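PDB 6NPS: AxyAgu115A from Amphibacillus xylanus NBRC 15112, which is a family GH115 alpha-glucuronidase, a glycoside hydrolase that probably removes glucuronic acid side groups from xylan in coordination with alpha-arabinofuranosidases. Local coordinates for residues 534-537 with 538-542; 678-681 with 682-685. The protein carries 3 engineered substitutions. All blocks are in the same frame, centred on the assembly; numbering follows the deposited sequence.

In the fold
Following the chain, interaction 1 comes first, where the loop after helix 500-519 turns into helix 537-558; interaction 2 comes later, in the loop between strands 676-677 and 686-688. Interaction 1 starts a helix and closes no loop, whereas interaction 2 closes a tight turn; the two stand in series, neither nesting nor crossing, with centres 27 Å apart and nearest atoms about 14 Å apart. Interaction 1 joins the start of its helix to helix 564-596 and to residues 954-958 near the C terminus, while Tyr535 shares a backbone hydrogen bond with Gly672 in the beta region that carries interaction 2. Interaction 2 bridges edge strands of two sheets and faces the second subunit of the assembly.

Interaction 1 of 2, residues 534-537 with 538-542; sequences NYHE and TDQLL
His536 and Gln540 meet at the start of a helix, where the backbone N of Gln540 donates to His536 O at 2.9 Å, with an N-H...O angle of 162°. Around this bond the Gln540 side chain folds back alongside the same carbonyl: CB approaches His536 O to 3.3 Å, and beyond CG the extended chain brings NE2 to 3.7 Å from His536 CB, oblique to the imidazole. One residue on, Leu541 N reaches Glu537 O at 3.1 Å, repeating the i to i+4 pattern. This is how a helix N-terminus is built: His536 takes the N-cap position, and its carbonyl accepts the bond that opens the helical series. The first two amides, Glu537 N and Thr538 N, find acceptors outside the helix: Glu537 N bonds Asn534 O, and Thr538 N donates at 2.8 Å to a water that lies 3.0 Å from Asn534 O and probably donates to it. Glu537 CG lies between its own backbone N and carbonyl carbon (chi1 68°), and the straight chain beyond it carries the carboxylate off the helix to the backbone N atoms of His531, Tyr957 and Leu958. Further out, Thr538 OG1 is hydrogen-bonded to His531 O, and Asp539 OD2 forms a salt bridge with Lys590 of helix 564-596, against whose Leu586 both Thr538 and Leu541 pack.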
ATOM      1  N   ASN A 534       1.908  11.230  13.089  1.00 28.58           N
ATOM      2  CA  ASN A 534       0.888  12.071  13.738  1.00 29.18           C
ATOM      3  C   ASN A 534       1.015  12.051  15.256  1.00 36.26           C
ATOM      4  O   ASN A 534       1.222  10.985  15.853  1.00 34.60           O
ATOM      5  CB  ASN A 534      -0.513  11.596  13.353  1.00 27.71           C
ATOM      6  CG  ASN A 534      -0.877  11.947  11.935  1.00 34.05           C
ATOM      7  OD1 ASN A 534      -0.361  12.928  11.360  1.00 35.50           O
ATOM      8  ND2 ASN A 534      -1.796  11.197  11.374  1.00 27.02           N
ATOM      9  N   TYR A 535       0.918  13.252  15.867  1.00 30.13           N
ATOM     10  CA  TYR A 535       0.973  13.530  17.310  1.00 31.12           C
ATOM     11  C   TYR A 535       2.284  13.086  17.937  1.00 31.87           C
ATOM     12  O   TYR A 535       2.358  12.936  19.146  1.00 31.97           O
ATOM     13  CB  TYR A 535      -0.227  12.903  18.080  1.00 28.31           C
ATOM     14  CG  TYR A 535      -1.561  13.198  17.434  1.00 33.10           C
ATOM     15  CD1 TYR A 535      -2.125  14.483  17.493  1.00 38.16           C
ATOM     16  CD2 TYR A 535      -2.241  12.220  16.726  1.00 33.82           C
ATOM     17  CE1 TYR A 535      -3.356  14.775  16.859  1.00 34.36           C
ATOM     18  CE2 TYR A 535      -3.450  12.483  16.120  1.00 34.64           C
ATOM     19  CZ  TYR A 535      -3.997  13.756  16.183  1.00 36.69           C
ATOM     20  OH  TYR A 535      -5.200  13.988  15.565  1.00 40.90           O
ATOM     21  N   HIS A 536       3.322  12.809  17.146  1.00 34.05           N
ATOM     22  CA  HIS A 536       4.596  12.312  17.688  1.00 30.57           C
ATOM     23  C   HIS A 536       4.441  10.967  18.404  1.00 27.67           C
ATOM     24  O   HIS A 536       5.275  10.639  19.263  1.00 30.73           O
ATOM     25  CB  HIS A 536       5.261  13.299  18.666  1.00 37.91           C
ATOM     26  CG  HIS A 536       5.348  14.711  18.155  1.00 46.21           C
ATOM     27  ND1 HIS A 536       6.397  15.155  17.378  1.00 47.12           N
ATOM     28  CD2 HIS A 536       4.528  15.781  18.334  1.00 49.96           C
ATOM     29  CE1 HIS A 536       6.212  16.435  17.088  1.00 52.32           C
ATOM     30  NE2 HIS A 536       5.086  16.840  17.656  1.00 51.20           N
ATOM     31  N   GLU A 537       3.410  10.176  18.105  1.00 28.37           N
ATOM     32  CA  GLU A 537       3.220   8.966  18.918  1.00 30.93           C
ATOM     33  C   GLU A 537       4.332   7.957  18.661  1.00 32.81           C
ATOM     34  O   GLU A 537       4.857   7.367  19.613  1.00 32.08           O
ATOM     35  CB  GLU A 537       1.805   8.359  18.750  1.00 31.19           C
ATOM     36  CG  GLU A 537       1.397   7.717  17.400  1.00 37.15           C
ATOM     37  CD  GLU A 537      -0.047   7.110  17.401  1.00 39.34           C
ATOM     38  OE1 GLU A 537      -0.842   7.381  18.360  1.00 36.90           O
ATOM     39  OE2 GLU A 537      -0.400   6.392  16.429  1.00 31.91           O
ATOM     40  N   THR A 538       4.758   7.791  17.399  1.00 26.61           N
ATOM     41  CA  THR A 538       5.854   6.871  17.123  1.00 24.06           C
ATOM     42  C   THR A 538       7.151   7.321  17.770  1.00 29.69           C
ATOM     43  O   THR A 538       7.831   6.534  18.431  1.00 31.01           O
ATOM     44  CB  THR A 538       6.023   6.699  15.610  1.00 29.04           C
ATOM     45  OG1 THR A 538       5.013   5.796  15.147  1.00 29.83           O
ATOM     46  CG2 THR A 538       7.379   6.092  15.231  1.00 31.67           C
ATOM     47  N   ASP A 539       7.530   8.597  17.598  1.00 30.72           N
ATOM     48  CA  ASP A 539       8.812   9.029  18.147  1.00 32.94           C
ATOM     49  C   ASP A 539       8.813   9.086  19.666  1.00 29.41           C
ATOM     50  O   ASP A 539       9.850   8.826  20.299  1.00 29.10           O
ATOM     51  CB  ASP A 539       9.192  10.395  17.558  1.00 45.56           C
ATOM     52  CG  ASP A 539       9.619  10.282  16.081  1.00 65.65           C
ATOM     53  OD1 ASP A 539       9.185  11.134  15.274  1.00 73.46           O
ATOM     54  OD2 ASP A 539      10.364   9.333  15.723  1.00 67.52           O
ATOM     55  N   GLN A 540       7.692   9.440  20.285  1.00 27.26           N
ATOM     56  CA  GLN A 540       7.653   9.372  21.746  1.00 32.07           C
ATOM     57  C   GLN A 540       7.819   7.933  22.244  1.00 28.21           C
ATOM     58  O   GLN A 540       8.533   7.688  23.222  1.00 29.97           O
ATOM     59  CB  GLN A 540       6.350   9.984  22.281  1.00 35.43           C
ATOM     60  CG  GLN A 540       6.495  11.495  22.384  1.00 49.86           C
ATOM     61  CD  GLN A 540       5.182  12.251  22.469  1.00 56.31           C
ATOM     62  OE1 GLN A 540       4.104  11.668  22.667  1.00 58.15           O
ATOM     63  NE2 GLN A 540       5.272  13.569  22.339  1.00 54.78           N
ATOM     64  N   LEU A 541       7.172   6.963  21.594  1.00 29.64           N
ATOM     65  CA  LEU A 541       7.338   5.575  22.044  1.00 26.08           C
ATOM     66  C   LEU A 541       8.763   5.063  21.768  1.00 29.30           C
ATOM     67  O   LEU A 541       9.378   4.425  22.633  1.00 28.44           O
ATOM     68  CB  LEU A 541       6.285   4.694  21.360  1.00 24.03           C
ATOM     69  CG  LEU A 541       6.269   3.208  21.713  1.00 28.49           C
ATOM     70  CD1 LEU A 541       6.292   3.076  23.274  1.00 27.59           C
ATOM     71  CD2 LEU A 541       5.007   2.569  21.135  1.00 27.98           C
ATOM     72  N   LEU A 542       9.333   5.383  20.586  1.00 26.82           N
ATOM     73  CA  LEU A 542      10.740   5.030  20.319  1.00 27.71           C
ATOM     74  C   LEU A 542      11.684   5.587  21.379  1.00 32.20           C
ATOM     75  O   LEU A 542      12.666   4.925  21.768  1.00 32.54           O
ATOM     76  CB  LEU A 542      11.166   5.537  18.921  1.00 27.54           C
ATOM     77  CG  LEU A 542      10.654   4.600  17.815  1.00 30.68           C
ATOM     78  CD1 LEU A 542      10.781   5.267  16.436  1.00 39.12           C
ATOM     79  CD2 LEU A 542      11.409   3.237  17.811  1.00 27.93           C
TER
HETATM   80  O   HOH W   1       3.575   9.197  15.257  1.00 28.14           O
HETATM   81  O   HOH W   2       8.504  14.042  16.696  1.00 61.18           O

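Interaction 2 of 2, residues 678-681 with 682-685; sequences EGSP and WHVN
Ser680 and Asn685 meet across a tight reversal, where the amide ND2 of Asn685 donates to Ser680 O at 2.9 Å. The bond is nearly straight (171°), and the acceptor lies almost exactly in the plane of the amide. With CG set between the backbone N and the carbonyl carbon (chi1 56°), the Asn685 side chain points back toward the turn, CB 3.4 Å from Ser680 O and ND2 3.5 Å from Pro681 CA, while OD1 is hydrogen-bonded to a residue just beside the loop. The same carbonyl also takes a weak bond from His683 N, at 3.4 Å, closing a type I beta turn from Ser680 to His683. Ser680 OG adds an ST turn, accepting from Trp682 N at 2.9 Å; the hydroxyl swings there because it stands opposite its own backbone N (chi1 171°). On the inner side of the loop, a water accepts from Ser680 N at 2.9 Å and makes weak bonds to Glu678 N and Val684 O. Replacing Asn685 with an alanine would probably leave Ser680 O with little more than the weak bond from His683 N, cost the OD1 bond too, and free the turn to flex. The second subunit supplies further partners: Glu649 for Glu678 N, Asp648 for Ser680 OG, Asn646 for His683 NE2, His644 stacked on the His683 ring, and Trp645 in a T-shaped contact with Trp682. One serine hydroxyl thus serves both its own backbone and a neighbouring carboxylate, which suggests that the shape of the turn and the fit of the subunit interface are coupled.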
ATOM      1  N   GLU A 678       7.509  20.431  -1.199  1.00 28.79           N
ATOM      2  CA  GLU A 678       8.778  20.729  -1.859  1.00 36.26           C
ATOM      3  C   GLU A 678       8.873  22.152  -2.393  1.00 38.66           C
ATOM      4  O   GLU A 678       9.863  22.479  -3.063  1.00 39.37           O
ATOM      5  CB  GLU A 678       9.048  19.733  -2.984  1.00 39.63           C
ATOM      6  CG  GLU A 678       9.433  18.361  -2.445  1.00 46.84           C
ATOM      7  CD  GLU A 678      10.094  17.396  -3.472  1.00 56.69           C
ATOM      8  OE1 GLU A 678      10.719  17.843  -4.463  1.00 57.45           O
ATOM      9  OE2 GLU A 678      10.003  16.168  -3.251  1.00 57.00           O
ATOM     10  N   GLY A 679       7.879  22.998  -2.122  1.00 37.23           N
ATOM     11  CA  GLY A 679       7.961  24.392  -2.520  1.00 35.50           C
ATOM     12  C   GLY A 679       7.556  24.679  -3.945  1.00 40.50           C
ATOM     13  O   GLY A 679       7.934  25.720  -4.484  1.00 38.21           O
ATOM     14  N   SER A 680       6.772  23.792  -4.579  1.00 35.04           N
ATOM     15  CA  SER A 680       6.441  24.189  -5.937  1.00 36.11           C
ATOM     16  C   SER A 680       5.356  25.269  -5.928  1.00 36.34           C
ATOM     17  O   SER A 680       4.367  25.137  -5.202  1.00 38.07           O
ATOM     18  CB  SER A 680       5.919  22.978  -6.756  1.00 37.29           C
ATOM     19  OG  SER A 680       5.436  23.544  -7.971  1.00 47.17           O
ATOM     20  N   PRO A 681       5.474  26.305  -6.759  1.00 39.53           N
ATOM     21  CA  PRO A 681       4.347  27.240  -6.915  1.00 46.57           C
ATOM     22  C   PRO A 681       3.102  26.620  -7.521  1.00 47.09           C
ATOM     23  O   PRO A 681       2.026  27.243  -7.462  1.00 39.04           O
ATOM     24  CB  PRO A 681       4.898  28.316  -7.864  1.00 50.93           C
ATOM     25  CG  PRO A 681       6.315  27.967  -8.119  1.00 50.49           C
ATOM     26  CD  PRO A 681       6.553  26.586  -7.730  1.00 41.85           C
ATOM     27  N   TRP A 682       3.215  25.446  -8.164  1.00 39.00           N
ATOM     28  CA  TRP A 682       2.078  24.845  -8.836  1.00 38.15           C
ATOM     29  C   TRP A 682       1.238  23.979  -7.920  1.00 39.77           C
ATOM     30  O   TRP A 682       0.109  23.656  -8.288  1.00 43.85           O
ATOM     31  CB  TRP A 682       2.564  23.996 -10.023  1.00 37.63           C
ATOM     32  CG  TRP A 682       3.069  24.849 -11.156  1.00 42.09           C
ATOM     33  CD1 TRP A 682       4.373  25.097 -11.482  1.00 44.52           C
ATOM     34  CD2 TRP A 682       2.277  25.546 -12.109  1.00 42.30           C
ATOM     35  NE1 TRP A 682       4.436  25.895 -12.580  1.00 51.70           N
ATOM     36  CE2 TRP A 682       3.163  26.185 -12.998  1.00 50.51           C
ATOM     37  CE3 TRP A 682       0.904  25.678 -12.309  1.00 44.38           C
ATOM     38  CZ2 TRP A 682       2.724  26.974 -14.070  1.00 53.83           C
ATOM     39  CZ3 TRP A 682       0.457  26.453 -13.375  1.00 49.60           C
ATOM     40  CH2 TRP A 682       1.372  27.096 -14.247  1.00 53.93           C
ATOM     41  N   HIS A 683       1.770  23.581  -6.767  1.00 33.73           N
ATOM     42  CA  HIS A 683       1.100  22.662  -5.849  1.00 33.48           C
ATOM     43  C   HIS A 683       1.147  23.278  -4.450  1.00 38.24           C
ATOM     44  O   HIS A 683       1.292  24.488  -4.286  1.00 40.51           O
ATOM     45  CB  HIS A 683       1.747  21.275  -5.977  1.00 33.85           C
ATOM     46  CG  HIS A 683       1.851  20.847  -7.407  1.00 38.68           C
ATOM     47  ND1 HIS A 683       0.749  20.446  -8.131  1.00 41.72           N
ATOM     48  CD2 HIS A 683       2.885  20.876  -8.281  1.00 39.28           C
ATOM     49  CE1 HIS A 683       1.110  20.199  -9.381  1.00 39.36           C
ATOM     50  NE2 HIS A 683       2.403  20.436  -9.494  1.00 39.35           N
ATOM     51  N   VAL A 684       1.059  22.463  -3.411  1.00 39.95           N
ATOM     52  CA  VAL A 684       0.942  23.021  -2.069  1.00 43.10           C
ATOM     53  C   VAL A 684       2.311  23.502  -1.589  1.00 41.98           C
ATOM     54  O   VAL A 684       3.301  22.761  -1.560  1.00 40.07           O
ATOM     55  CB  VAL A 684       0.289  22.027  -1.090  1.00 52.35           C
ATOM     56  CG1 VAL A 684       1.257  20.986  -0.571  1.00 54.83           C
ATOM     57  CG2 VAL A 684      -0.328  22.796   0.105  1.00 56.79           C
ATOM     58  N   ASN A 685       2.387  24.772  -1.250  1.00 36.94           N
ATOM     59  CA  ASN A 685       3.638  25.323  -0.770  1.00 38.38           C
ATOM     60  C   ASN A 685       3.449  26.181   0.488  1.00 40.60           C
ATOM     61  O   ASN A 685       4.367  26.899   0.868  1.00 40.45           O
ATOM     62  CB  ASN A 685       4.276  26.130  -1.900  1.00 35.45           C
ATOM     63  CG  ASN A 685       3.337  27.189  -2.414  1.00 46.01           C
ATOM     64  OD1 ASN A 685       2.881  28.015  -1.652  1.00 49.24           O
ATOM     65  ND2 ASN A 685       3.017  27.157  -3.700  1.00 48.96           N
TER
HETATM   66  O   HOH W   3       5.434  21.353  -3.669  1.00 52.71           O